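Local coordinates for protein TonB-dependent siderophore receptor (Pseudomonas aeruginosa 39016, PDB 5NEC) that probably takes up ferric siderophores, and siderophore-drug conjugates that resemble them, across the outer membrane in a TonB-dependent manner, at residues T55-Q60 with K597-Y602; G79-A84 with R94-G99; E120-E125 with G212-L217; Q126-K131 with S146-S151. All blocks are in the same frame, centred on the assembly; numbering follows the deposited sequence.

Contact 1: residues T55-Q60 with K597-Y602; sequences TVVPKQ and KVFAGY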
# COMPACT_ATOMS: atom_id res chain seq x y z
N THR A 55 3.87 10.82 7.03
CA THR A 55 3.25 10.10 8.14
C THR A 55 3.84 8.70 8.24
O THR A 55 3.84 7.95 7.26
CB THR A 55 1.72 9.97 7.97
OG1 THR A 55 1.14 11.27 7.79
CG2 THR A 55 1.07 9.27 9.18
N VAL A 56 4.35 8.36 9.42
CA VAL A 56 4.86 7.03 9.66
C VAL A 56 3.83 6.23 10.47
O VAL A 56 3.36 6.69 11.50
CB VAL A 56 6.23 7.09 10.37
CG1 VAL A 56 6.74 5.67 10.66
CG2 VAL A 56 7.22 7.87 9.50
N VAL A 57 3.42 5.07 9.95
CA VAL A 57 2.60 4.15 10.72
C VAL A 57 3.57 3.26 11.48
O VAL A 57 4.23 2.41 10.87
CB VAL A 57 1.67 3.28 9.84
CG1 VAL A 57 0.77 2.41 10.73
CG2 VAL A 57 0.86 4.17 8.92
N PRO A 58 3.69 3.48 12.80
CA PRO A 58 4.66 2.71 13.58
C PRO A 58 4.20 1.30 13.92
O PRO A 58 3.00 1.01 13.89
CB PRO A 58 4.81 3.53 14.85
CG PRO A 58 3.47 4.15 15.04
CD PRO A 58 2.87 4.35 13.67
N LYS A 59 5.18 0.46 14.25
CA LYS A 59 4.97 -0.92 14.67
C LYS A 59 3.77 -1.11 15.60
O LYS A 59 2.98 -2.04 15.42
CB LYS A 59 6.23 -1.42 15.38
CG LYS A 59 6.25 -2.92 15.67
CD LYS A 59 7.16 -3.27 16.85
CE LYS A 59 8.61 -2.97 16.54
NZ LYS A 59 9.46 -2.78 17.75
N GLN A 60 3.66 -0.25 16.60
CA GLN A 60 2.68 -0.41 17.67
C GLN A 60 1.26 -0.20 17.17
O GLN A 60 0.35 -0.87 17.66
CB GLN A 60 2.97 0.55 18.83
CG GLN A 60 2.32 0.15 20.15
CD GLN A 60 2.68 -1.26 20.57
OE1 GLN A 60 3.82 -1.68 20.46
NE2 GLN A 60 1.69 -2.00 21.01
N LYS A 597 -3.05 7.65 24.20
CA LYS A 597 -2.34 7.77 22.92
C LYS A 597 -3.28 8.01 21.75
O LYS A 597 -4.44 7.59 21.77
CB LYS A 597 -1.50 6.53 22.64
CG LYS A 597 -0.37 6.35 23.63
CD LYS A 597 0.66 5.36 23.14
CE LYS A 597 0.12 3.95 23.16
NZ LYS A 597 1.21 2.96 22.98
N VAL A 598 -2.76 8.66 20.72
CA VAL A 598 -3.54 9.00 19.55
C VAL A 598 -2.70 8.91 18.25
O VAL A 598 -1.51 9.25 18.24
CB VAL A 598 -4.22 10.38 19.72
CG1 VAL A 598 -3.24 11.52 19.51
CG2 VAL A 598 -5.41 10.52 18.79
N PHE A 599 -3.33 8.40 17.19
CA PHE A 599 -2.78 8.42 15.85
C PHE A 599 -3.94 8.75 14.94
O PHE A 599 -4.88 7.96 14.82
CB PHE A 599 -2.17 7.06 15.53
CG PHE A 599 -1.41 7.02 14.24
CD1 PHE A 599 -0.08 7.46 14.19
CD2 PHE A 599 -2.00 6.52 13.08
CE1 PHE A 599 0.65 7.43 13.00
CE2 PHE A 599 -1.28 6.47 11.88
CZ PHE A 599 0.05 6.93 11.85
N ALA A 600 -3.91 9.93 14.33
CA ALA A 600 -5.09 10.50 13.68
C ALA A 600 -4.74 11.49 12.58
O ALA A 600 -3.69 12.11 12.63
CB ALA A 600 -6.00 11.15 14.71
N GLY A 601 -5.61 11.62 11.58
CA GLY A 601 -5.45 12.61 10.52
C GLY A 601 -6.74 12.99 9.83
O GLY A 601 -7.73 12.27 9.90
N TYR A 602 -6.74 14.15 9.18
CA TYR A 602 -7.86 14.58 8.35
C TYR A 602 -7.30 14.96 6.99
O TYR A 602 -6.20 15.49 6.92
CB TYR A 602 -8.63 15.77 8.98
CG TYR A 602 -9.61 16.43 8.00
CD1 TYR A 602 -10.84 15.84 7.70
CD2 TYR A 602 -9.26 17.60 7.33
CE1 TYR A 602 -11.71 16.42 6.77
CE2 TYR A 602 -10.12 18.19 6.41
CZ TYR A 602 -11.34 17.60 6.13
OH TYR A 602 -12.16 18.20 5.21
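Phe599 has its CG trans to the backbone N (chi1 -172°), a setting that lifts the ring from its strand toward residues 55-58; Thr55, with OG1 turned beside its own N (chi1 -55°), is left presenting the methyl CG2. That methyl lies 3.7 Å from CZ of Phe599. The ring edge meets a polar atom as well: Val56 O sits near the ring plane, 3.2 Å from CE1 of Phe599, where the polarised ring C-H groups could offer it a weakly favourable environment. Pro58 CD comes from the opposing direction to 3.9 Å from CE1 of Phe599, and Val57 approaches at about a right angle, its CG2 4.1 Å from Phe599 CZ. The setting is the plug-in-barrel fold of TonB-dependent receptors, with strand 54-57 at one edge of the plug sheet and strand 596-609 in the barrel wall. Within 55-57 and 597-602 the strand axes come no closer than 9.7 Å, with their directions 133° apart, and no hydrogen bond joins the two segments, so they meet through side chains and not as paired strands. Each is paired elsewhere: Thr55 and Val57 with Val129 and Ile127, Phe599 with Trp644. Beyond the start of helix 59-64, Gln60 CG passes Lys597 NZ at 4.1 Å. The polar ends are engaged separately, Lys597 NZ by Thr31 O and the ring of Tyr33, Gln60 NE2 by Asp64.

Contact 2: residues G79-A84 with R94-G99; sequences GITFGA and RPFIRG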
# COMPACT_ATOMS: atom_id res chain seq x y z
N GLY A 79 -7.13 9.51 3.19
CA GLY A 79 -6.86 9.95 1.80
C GLY A 79 -6.04 9.00 0.92
O GLY A 79 -5.63 9.37 -0.18
N ILE A 80 -5.77 7.79 1.41
CA ILE A 80 -5.08 6.77 0.63
C ILE A 80 -6.15 5.77 0.26
O ILE A 80 -6.68 5.09 1.14
CB ILE A 80 -3.94 6.08 1.42
CG1 ILE A 80 -2.96 7.13 1.95
CG2 ILE A 80 -3.20 5.06 0.55
CD1 ILE A 80 -1.73 6.54 2.57
N THR A 81 -6.51 5.72 -1.01
CA THR A 81 -7.48 4.74 -1.50
C THR A 81 -6.81 3.78 -2.46
O THR A 81 -5.81 4.10 -3.09
CB THR A 81 -8.66 5.43 -2.20
OG1 THR A 81 -8.23 5.97 -3.45
CG2 THR A 81 -9.21 6.53 -1.33
N PHE A 82 -7.40 2.61 -2.58
CA PHE A 82 -6.92 1.59 -3.48
C PHE A 82 -7.90 1.43 -4.62
O PHE A 82 -9.10 1.52 -4.41
CB PHE A 82 -6.68 0.32 -2.70
CG PHE A 82 -5.52 0.43 -1.76
CD1 PHE A 82 -4.24 0.10 -2.20
CD2 PHE A 82 -5.68 0.91 -0.48
CE1 PHE A 82 -3.15 0.20 -1.35
CE2 PHE A 82 -4.60 1.05 0.36
CZ PHE A 82 -3.33 0.68 -0.07
N GLY A 83 -7.37 1.27 -5.82
CA GLY A 83 -8.18 0.98 -6.99
C GLY A 83 -7.46 -0.00 -7.90
O GLY A 83 -6.74 -0.90 -7.43
N ALA A 84 -7.66 0.19 -9.21
CA ALA A 84 -6.96 -0.58 -10.25
C ALA A 84 -6.87 0.21 -11.57
O ALA A 84 -7.11 1.43 -11.59
CB ALA A 84 -7.65 -1.93 -10.45
N ARG A 94 -3.21 -1.17 -5.79
CA ARG A 94 -2.65 0.05 -6.34
C ARG A 94 -3.09 1.24 -5.48
O ARG A 94 -4.24 1.63 -5.55
CB ARG A 94 -3.17 0.19 -7.76
CG ARG A 94 -2.87 1.52 -8.44
CD ARG A 94 -3.76 1.72 -9.65
NE ARG A 94 -3.65 0.63 -10.62
CZ ARG A 94 -3.33 0.72 -11.91
NH1 ARG A 94 -3.01 1.88 -12.49
NH2 ARG A 94 -3.28 -0.40 -12.63
N PRO A 95 -2.19 1.81 -4.66
CA PRO A 95 -2.58 2.98 -3.87
C PRO A 95 -2.69 4.29 -4.66
O PRO A 95 -1.94 4.51 -5.60
CB PRO A 95 -1.47 3.08 -2.82
CG PRO A 95 -0.31 2.42 -3.43
CD PRO A 95 -0.84 1.34 -4.32
N PHE A 96 -3.64 5.13 -4.27
CA PHE A 96 -3.79 6.50 -4.79
C PHE A 96 -3.55 7.47 -3.65
O PHE A 96 -4.16 7.34 -2.59
CB PHE A 96 -5.20 6.73 -5.37
CG PHE A 96 -5.44 6.05 -6.69
CD1 PHE A 96 -5.67 4.67 -6.75
CD2 PHE A 96 -5.46 6.79 -7.86
CE1 PHE A 96 -5.93 4.05 -7.97
CE2 PHE A 96 -5.69 6.17 -9.09
CZ PHE A 96 -5.94 4.80 -9.14
N ILE A 97 -2.68 8.45 -3.86
CA ILE A 97 -2.26 9.36 -2.80
C ILE A 97 -2.47 10.78 -3.33
O ILE A 97 -1.97 11.10 -4.42
CB ILE A 97 -0.79 9.12 -2.39
CG1 ILE A 97 -0.60 7.68 -1.90
CG2 ILE A 97 -0.33 10.14 -1.34
CD1 ILE A 97 0.85 7.22 -1.80
N ARG A 98 -3.21 11.61 -2.59
CA ARG A 98 -3.63 12.94 -3.05
C ARG A 98 -4.20 12.90 -4.47
O ARG A 98 -3.87 13.75 -5.32
CB ARG A 98 -2.48 13.94 -2.97
CG ARG A 98 -2.05 14.26 -1.56
CD ARG A 98 -0.92 15.27 -1.61
NE ARG A 98 -0.55 15.76 -0.29
CZ ARG A 98 0.48 16.58 -0.05
NH1 ARG A 98 1.26 17.01 -1.05
NH2 ARG A 98 0.74 16.97 1.19
N GLY A 99 -5.02 11.87 -4.69
CA GLY A 99 -5.70 11.64 -5.95
C GLY A 99 -4.85 11.29 -7.14
O GLY A 99 -5.28 11.49 -8.27
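Thr81 and Phe96 form the close-fitting centre of this contact, an antiparallel hydrogen-bonded pair gripped in both directions. Phe96 N gives the shorter bond, 2.7 Å to Thr81 O, which it meets almost head-on (C=O...N 172°); the return bond from Thr81 N to Phe96 O is longer, 3.3 Å. The Phe96 ring then runs beside the backbone it is bonded to, with Thr81 O in plane at its edge and Gly83 N 3.8 Å from CE1 of Phe96. Gly83 has no side chain to hold that ring off. On the other side of the pair of strands, Phe82, its CG turned beside the backbone N (chi1 -70°), leans over to Pro95, with CE1 of Phe82 3.6 Å from Pro95 CB. Strands 80-83 and 94-97 are the arms of a beta hairpin in the plug domain, with 100-101 added as a third antiparallel strand; Ile80 and Phe82 also touch Leu74 of helix 70-74. Packing is looser at the Ile80 end, where CG2 of Ile80 is 4.4 Å from Ile97 CG1. At the loop end of the hairpin, a last backbone bond runs from Gly83 N to Arg94 O (3.2 Å). This is the solvent side, where Ala84 is exposed, yet the Arg94 guanidinium still lays one face over the backbone, with NE 3.4 Å from Ala84 C, while its NH1 makes a salt bridge to Asp101.

Contact 3: residues E120-E125 with G212-L217; sequences EIFNLE and GVAPSL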
# COMPACT_ATOMS: atom_id res chain seq x y z
N GLU A 120 1.95 -8.00 2.50
CA GLU A 120 1.66 -8.52 3.82
C GLU A 120 2.47 -7.61 4.76
O GLU A 120 3.21 -6.76 4.27
CB GLU A 120 1.99 -10.02 3.77
CG GLU A 120 2.29 -10.73 5.04
CD GLU A 120 1.16 -10.80 6.04
OE1 GLU A 120 0.17 -11.53 5.84
OE2 GLU A 120 1.33 -10.15 7.09
N ILE A 121 2.25 -7.67 6.08
CA ILE A 121 2.99 -6.81 7.03
C ILE A 121 3.88 -7.56 8.03
O ILE A 121 4.59 -6.89 8.78
CB ILE A 121 2.06 -5.81 7.79
CG1 ILE A 121 0.90 -6.50 8.53
CG2 ILE A 121 1.49 -4.78 6.83
CD1 ILE A 121 1.29 -7.30 9.75
N PHE A 122 3.86 -8.90 8.06
CA PHE A 122 4.62 -9.68 9.08
C PHE A 122 6.11 -9.33 9.13
O PHE A 122 6.68 -9.34 10.21
CB PHE A 122 4.44 -11.22 8.93
CG PHE A 122 5.38 -11.88 7.92
CD1 PHE A 122 5.16 -11.75 6.55
CD2 PHE A 122 6.46 -12.64 8.34
CE1 PHE A 122 6.00 -12.34 5.62
CE2 PHE A 122 7.31 -13.23 7.41
CZ PHE A 122 7.08 -13.10 6.05
N ASN A 123 6.72 -8.99 8.00
CA ASN A 123 8.14 -8.62 7.95
C ASN A 123 8.44 -7.12 8.05
O ASN A 123 9.57 -6.71 7.83
CB ASN A 123 8.77 -9.19 6.68
CG ASN A 123 10.29 -9.32 6.78
OD1 ASN A 123 10.83 -9.78 7.80
ND2 ASN A 123 10.98 -8.91 5.72
N LEU A 124 7.45 -6.29 8.42
CA LEU A 124 7.65 -4.83 8.46
C LEU A 124 7.78 -4.25 9.86
O LEU A 124 7.11 -4.68 10.80
CB LEU A 124 6.52 -4.12 7.71
CG LEU A 124 6.30 -4.51 6.25
CD1 LEU A 124 5.20 -3.66 5.64
CD2 LEU A 124 7.58 -4.41 5.43
N GLU A 125 8.65 -3.26 9.98
CA GLU A 125 8.85 -2.49 11.21
C GLU A 125 7.87 -1.32 11.23
O GLU A 125 7.22 -1.07 12.25
CB GLU A 125 10.29 -1.95 11.24
CG GLU A 125 10.76 -1.40 12.58
CD GLU A 125 10.95 -2.46 13.65
OE1 GLU A 125 11.30 -3.64 13.34
OE2 GLU A 125 10.78 -2.10 14.84
N GLY A 212 4.89 -17.32 4.59
CA GLY A 212 6.09 -16.57 4.33
C GLY A 212 7.25 -16.96 5.21
O GLY A 212 7.09 -17.43 6.34
N VAL A 213 8.44 -16.73 4.66
CA VAL A 213 9.71 -16.98 5.33
C VAL A 213 10.64 -15.83 4.97
O VAL A 213 10.82 -15.52 3.81
CB VAL A 213 10.32 -18.34 4.95
CG1 VAL A 213 10.50 -18.48 3.47
CG2 VAL A 213 11.65 -18.56 5.66
N ALA A 214 11.22 -15.19 6.00
CA ALA A 214 12.10 -14.04 5.83
C ALA A 214 13.34 -14.23 6.68
O ALA A 214 13.36 -13.82 7.84
CB ALA A 214 11.38 -12.75 6.20
N PRO A 215 14.37 -14.87 6.14
CA PRO A 215 15.64 -14.94 6.85
C PRO A 215 16.49 -13.70 6.61
O PRO A 215 16.38 -13.09 5.56
CB PRO A 215 16.33 -16.15 6.24
CG PRO A 215 15.77 -16.23 4.85
CD PRO A 215 14.34 -15.76 4.96
N SER A 216 17.33 -13.38 7.58
CA SER A 216 18.16 -12.19 7.55
C SER A 216 19.45 -12.40 8.38
O SER A 216 19.42 -13.01 9.46
CB SER A 216 17.34 -11.05 8.11
OG SER A 216 17.99 -9.83 7.90
N LEU A 217 20.58 -11.92 7.86
CA LEU A 217 21.89 -12.01 8.50
C LEU A 217 22.53 -10.65 8.46
O LEU A 217 22.54 -10.03 7.43
CB LEU A 217 22.80 -12.96 7.74
CG LEU A 217 22.62 -14.45 7.98
CD1 LEU A 217 23.46 -15.24 6.99
CD2 LEU A 217 23.03 -14.83 9.39
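Phe122 and Asn123, the two central residues of a type I beta turn from Ile121 to Leu124, face Gly212 and Ala214 of an extended strand, with the CA atoms of Asn123 and Ala214 7.0 Å apart. The turn belongs to the plug domain and the strand, 206-219, to the barrel of this TonB-dependent receptor, so the contact joins plug to wall. The turn is closed by Leu124 N bonding to Ile121 O at 2.9 Å. Ahead of it, Glu120 folds back so that OE2 accepts from two backbone groups: Phe122 N, 3.0 Å from OE2 of Glu120, uses the anti lone pair, whereas Ile121 N comes from above the carboxylate plane. Salt bridges to Arg210 and Arg173, both from barrel strands, probably stabilise the negative charge of Glu120 and tie the base of the turn to the wall. Phe122 has its CG between the backbone N and carbonyl carbon (chi1 85°), and in that position one ring face receives CB of the next residue, Asn123, 4.2 Å above its centre. The far end of the ring reaches the barrel, with CZ of Phe122 4.0 Å from Gly212 C, where the glycine has no side chain in the way. Ring atom CE2 of Phe122 stands 4.3 Å from Ala214 CB, and the same methyl meets the Asn123 amide, OD1 of Asn123 lying 3.4 Å from Ala214 CB.

Contact 4: residues Q126-K131 with S146-S151; sequences QIEVSK and SLNLVS
The Glu128 carboxylate has the Asn148 amide and a Val150 methyl over one and the same face and the Gln126 amide at its edge. Asn148 ND2 reaches OE1 of Glu128 at 3.3 Å, from 59° above the carboxylate plane; the bond lies close to the plane of the Asn148 amide, and the two flat groups stand 69° apart. Val150 CG2 comes over that face to 3.6 Å from OE2 of Glu128. At the edge, Gln126 NE2 donates to the anti lone pair of Glu128 OE2 (2.8 Å), almost exactly in its own amide plane. Gln126 CG, held between the backbone N and carbonyl carbon (chi1 66°), also lies alongside Val150. With Ser38 OG at OE1 and Ala39 N at OE2 as further partners, the buried Glu128 is well provided with polar contacts, which would suit an ionised carboxylate; Asn148 OD1 is bound by Gly110 N. Glu128 and Asn148 also exchange backbone bonds, Glu128 N to Asn148 O and Asn148 N to Glu128 O, both 2.8 Å. The opposite face of the strand pair is apolar: Ile127 CG2 touches Leu149 CD2 at 4.0 Å, Val129 lies beside Leu147 CD2, and helix 70-74 packs over Ile127, Val129 and Leu149. Strand 124-130 runs antiparallel to both of its neighbours, 54-57 and 146-151, and 146-151 in turn lies parallel to 106-108, giving the mixed sheet at the centre of the plug domain of TonB-dependent receptors.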
# COMPACT_ATOMS: atom_id res chain seq x y z
N GLN A 126 7.76 -0.63 10.10
CA GLN A 126 6.90 0.54 9.97
C GLN A 126 6.65 0.88 8.49
O GLN A 126 7.36 0.40 7.60
CB GLN A 126 7.51 1.76 10.68
CG GLN A 126 8.81 2.24 10.05
CD GLN A 126 9.64 3.16 10.95
OE1 GLN A 126 9.64 3.04 12.18
NE2 GLN A 126 10.35 4.08 10.32
N ILE A 127 5.65 1.72 8.26
CA ILE A 127 5.23 2.15 6.93
C ILE A 127 5.34 3.68 6.84
O ILE A 127 4.68 4.39 7.58
CB ILE A 127 3.78 1.69 6.65
CG1 ILE A 127 3.70 0.15 6.68
CG2 ILE A 127 3.26 2.22 5.33
CD1 ILE A 127 2.35 -0.36 7.08
N GLU A 128 6.18 4.16 5.92
CA GLU A 128 6.42 5.60 5.76
C GLU A 128 5.69 6.14 4.53
O GLU A 128 5.98 5.73 3.41
CB GLU A 128 7.93 5.85 5.67
CG GLU A 128 8.70 5.27 6.86
CD GLU A 128 10.20 5.53 6.83
OE1 GLU A 128 10.73 5.97 5.78
OE2 GLU A 128 10.86 5.26 7.86
N VAL A 129 4.73 7.04 4.76
CA VAL A 129 3.90 7.62 3.70
C VAL A 129 4.36 9.05 3.39
O VAL A 129 4.15 9.94 4.19
CB VAL A 129 2.41 7.65 4.11
CG1 VAL A 129 1.51 8.01 2.93
CG2 VAL A 129 1.99 6.31 4.70
N SER A 130 4.98 9.25 2.24
CA SER A 130 5.27 10.59 1.71
C SER A 130 4.12 11.05 0.83
O SER A 130 3.83 10.42 -0.18
CB SER A 130 6.54 10.57 0.87
OG SER A 130 7.65 10.54 1.73
N LYS A 131 3.48 12.15 1.20
CA LYS A 131 2.25 12.58 0.51
C LYS A 131 2.51 13.45 -0.72
O LYS A 131 1.76 13.41 -1.66
CB LYS A 131 1.28 13.22 1.49
CG LYS A 131 0.99 12.31 2.68
CD LYS A 131 -0.48 12.21 3.01
CE LYS A 131 -0.69 11.85 4.48
NZ LYS A 131 -2.14 11.95 4.85
N SER A 146 4.53 8.62 -2.17
CA SER A 146 5.06 7.26 -2.14
C SER A 146 4.90 6.56 -0.78
O SER A 146 4.60 7.19 0.24
CB SER A 146 6.53 7.26 -2.57
OG SER A 146 7.30 8.06 -1.70
N LEU A 147 5.06 5.24 -0.83
CA LEU A 147 5.08 4.39 0.36
C LEU A 147 6.47 3.81 0.45
O LEU A 147 7.00 3.32 -0.54
CB LEU A 147 4.08 3.23 0.24
CG LEU A 147 2.60 3.55 -0.00
CD1 LEU A 147 1.80 2.27 -0.15
CD2 LEU A 147 2.04 4.38 1.13
N ASN A 148 7.06 3.88 1.64
CA ASN A 148 8.30 3.20 1.94
C ASN A 148 8.11 2.22 3.09
O ASN A 148 7.85 2.62 4.24
CB ASN A 148 9.42 4.20 2.27
CG ASN A 148 10.78 3.53 2.38
OD1 ASN A 148 11.10 2.61 1.62
ND2 ASN A 148 11.56 3.96 3.35
N LEU A 149 8.26 0.94 2.77
CA LEU A 149 8.05 -0.15 3.71
C LEU A 149 9.39 -0.57 4.32
O LEU A 149 10.24 -1.10 3.60
CB LEU A 149 7.40 -1.33 2.99
CG LEU A 149 6.19 -1.05 2.12
CD1 LEU A 149 5.57 -2.38 1.71
CD2 LEU A 149 5.17 -0.17 2.82
N VAL A 150 9.56 -0.35 5.62
CA VAL A 150 10.82 -0.66 6.30
C VAL A 150 10.81 -2.12 6.79
O VAL A 150 9.97 -2.49 7.62
CB VAL A 150 11.07 0.32 7.48
CG1 VAL A 150 12.45 0.12 8.10
CG2 VAL A 150 10.90 1.77 7.03
N SER A 151 11.71 -2.95 6.27
CA SER A 151 11.82 -4.37 6.66
C SER A 151 12.41 -4.56 8.03
O SER A 151 13.32 -3.84 8.42
CB SER A 151 12.76 -5.13 5.73
OG SER A 151 12.25 -5.21 4.43

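From the N terminus the chain first passes 55-60, opening the longest loop, which contact 1 closes only when the barrel strand at 597-602 is reached. Contacts 2, 3 and 4 all fall within it, and none cross. Contact 2 closes a short hairpin at 94-99, before contact 3 opens at 120-125. Contact 4 opens next and closes at 146-151, inside the span that contact 3 completes at 212-217. Contacts 2 and 4 are internal to the plug and touch where Ile80 packs on Val129; contacts 1 and 3 join plug to barrel wall. Strand 124-130 links three contacts: Val57 N bonds to Ile127 O, and Glu125 N to Val150 O.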